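Putative citrate lyase, alfa subunit (Streptococcus mutans, PDB 2HJ0) is probably the alpha subunit of a citrate lyase, an alpha/beta protein built round two mixed beta sheets. Local coordinates at residues V118-S123 with M139-I144. Residues are numbered along the deposited sequence; the frame is centred on the assembly and turned at random.
Sequences VTNITS and MENPVI
Parallel neighbours in a beta-alpha-beta unit, strands 118-123 and 143-145 pair side by side through T122 and I144, with helix 127-135 connecting them. I144 N donates to I121 O at 2.8 Å in a nearly straight bond, and the carbonyl O of the same I144 receives S123 N, two residues past I121, at 3.2 Å, so that I144 bridges I121 and S123 as in a parallel pair. That same carbonyl also takes the hydroxyl of T122, OG1 lying 2.9 Å from I144 O and tilted 34° from the carbonyl plane. Threonine suits this position: its beta-branched side chain fits an extended strand, and with OG1 anti to the backbone N (chi1 -178°) the hydroxyl reaches a carbonyl of the adjacent strand. R146 adds a weak bond to the hydroxyl.

On the face holding I121 and V143 the contact is apolar. The methyl CG1 of V143 packs 4.1 Å from CB of I121, and the bent chain of selenomethionine M139 lays its SE 3.8 Å from CG1 of I121. Coming from the loop leading into strand 143-145, M139 also brings SE within 3.6 Å of T119 O. I113 of helix 109-114 packs against both I121 and M139, helping to bury them. Near the start of the contact the chains diverge, and CB of N141 sits 3.5 Å from T119 O. Beyond V143, strand 493-498 continues the sheet. Short parallel strands linked through a helix, with apolar residues packed beneath a helix, are consistent with a Rossmann-like alpha/beta fold.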
loop_
_atom_site.group_PDB
_atom_site.type_symbol
_atom_site.label_atom_id
_atom_site.label_comp_id
_atom_site.label_asym_id
_atom_site.label_seq_id
_atom_site.Cartn_x
_atom_site.Cartn_y
_atom_site.Cartn_z
ATOM N N VAL A 118 13.305 -9.400 27.609
ATOM C CA VAL A 118 12.041 -9.645 26.929
ATOM C C VAL A 118 11.084 -10.228 27.974
ATOM O O VAL A 118 11.398 -11.214 28.645
ATOM C CB VAL A 118 12.206 -10.647 25.752
ATOM C CG1 VAL A 118 10.871 -10.832 25.030
ATOM C CG2 VAL A 118 13.271 -10.150 24.780
ATOM N N THR A 119 9.911 -9.621 28.100
ATOM C CA THR A 119 8.930 -10.027 29.101
ATOM C C THR A 119 7.612 -10.543 28.534
ATOM O O THR A 119 6.801 -11.109 29.265
ATOM C CB THR A 119 8.639 -8.830 30.024
ATOM O OG1 THR A 119 8.321 -7.676 29.226
ATOM C CG2 THR A 119 9.862 -8.513 30.872
ATOM N N ASN A 120 7.395 -10.316 27.240
ATOM C CA ASN A 120 6.185 -10.752 26.542
ATOM C C ASN A 120 6.521 -11.088 25.096
ATOM O O ASN A 120 7.282 -10.379 24.436
ATOM C CB ASN A 120 5.105 -9.666 26.569
ATOM C CG ASN A 120 4.487 -9.498 27.934
ATOM O OD1 ASN A 120 5.156 -9.103 28.879
ATOM N ND2 ASN A 120 3.206 -9.805 28.050
ATOM N N ILE A 121 5.931 -12.168 24.607
ATOM C CA ILE A 121 6.178 -12.636 23.250
ATOM C C ILE A 121 4.877 -12.998 22.542
ATOM O O ILE A 121 3.975 -13.564 23.153
ATOM C CB ILE A 121 7.057 -13.911 23.269
ATOM C CG1 ILE A 121 8.347 -13.662 24.064
ATOM C CG2 ILE A 121 7.358 -14.358 21.845
ATOM C CD1 ILE A 121 9.221 -14.919 24.243
ATOM N N THR A 122 4.777 -12.662 21.261
ATOM C CA THR A 122 3.608 -13.039 20.465
ATOM C C THR A 122 4.081 -13.398 19.056
ATOM O O THR A 122 4.924 -12.698 18.482
ATOM C CB THR A 122 2.538 -11.916 20.392
ATOM O OG1 THR A 122 1.424 -12.388 19.627
ATOM C CG2 THR A 122 3.098 -10.640 19.758
ATOM N N SER A 123 3.589 -14.515 18.526
ATOM C CA SER A 123 3.948 -14.933 17.172
ATOM C C SER A 123 3.233 -16.194 16.722
ATOM O O SER A 123 2.329 -16.697 17.399
ATOM C CB SER A 123 5.461 -15.126 17.027
ATOM O OG SER A 123 5.904 -16.322 17.621
HETATM N N MSE A 139 9.586 -17.918 30.868
HETATM C CA MSE A 139 8.913 -16.628 31.009
HETATM C C MSE A 139 7.895 -16.657 32.128
HETATM O O MSE A 139 7.336 -17.697 32.456
HETATM C CB MSE A 139 8.155 -16.228 29.736
HETATM C CG MSE A 139 8.977 -15.706 28.577
HETATM SE SE MSE A 139 8.140 -14.116 27.798
HETATM C CE MSE A 139 6.444 -14.852 27.224
ATOM N N GLU A 140 7.652 -15.488 32.699
ATOM C CA GLU A 140 6.672 -15.344 33.749
ATOM C C GLU A 140 5.305 -15.188 33.083
ATOM O O GLU A 140 4.324 -15.809 33.494
ATOM C CB GLU A 140 7.005 -14.122 34.584
ATOM C CG GLU A 140 6.003 -13.830 35.678
ATOM C CD GLU A 140 6.459 -12.715 36.601
ATOM O OE1 GLU A 140 5.640 -12.261 37.437
ATOM O OE2 GLU A 140 7.638 -12.298 36.488
ATOM N N ASN A 141 5.247 -14.360 32.048
ATOM C CA ASN A 141 4.012 -14.146 31.305
ATOM C C ASN A 141 3.845 -15.220 30.224
ATOM O O ASN A 141 4.824 -15.817 29.767
ATOM C CB ASN A 141 4.034 -12.757 30.665
ATOM C CG ASN A 141 3.562 -11.684 31.607
ATOM O OD1 ASN A 141 3.794 -10.495 31.380
ATOM N ND2 ASN A 141 2.879 -12.096 32.669
ATOM N N PRO A 142 2.596 -15.494 29.818
ATOM C CA PRO A 142 2.337 -16.505 28.784
ATOM C C PRO A 142 2.616 -15.966 27.382
ATOM O O PRO A 142 2.316 -14.806 27.081
ATOM C CB PRO A 142 0.843 -16.828 28.958
ATOM C CG PRO A 142 0.511 -16.354 30.338
ATOM C CD PRO A 142 1.345 -15.096 30.481
ATOM N N VAL A 143 3.190 -16.803 26.527
ATOM C CA VAL A 143 3.453 -16.395 25.155
ATOM C C VAL A 143 2.094 -16.352 24.469
ATOM O O VAL A 143 1.299 -17.276 24.630
ATOM C CB VAL A 143 4.340 -17.422 24.425
ATOM C CG1 VAL A 143 4.471 -17.040 22.957
ATOM C CG2 VAL A 143 5.706 -17.500 25.085
ATOM N N ILE A 144 1.802 -15.286 23.732
ATOM C CA ILE A 144 0.516 -15.196 23.030
ATOM C C ILE A 144 0.675 -15.693 21.594
ATOM O O ILE A 144 1.346 -15.065 20.777
ATOM C CB ILE A 144 -0.014 -13.746 22.959
ATOM C CG1 ILE A 144 -0.248 -13.193 24.368
ATOM C CG2 ILE A 144 -1.318 -13.708 22.158
ATOM C CD1 ILE A 144 -1.268 -13.963 25.166
#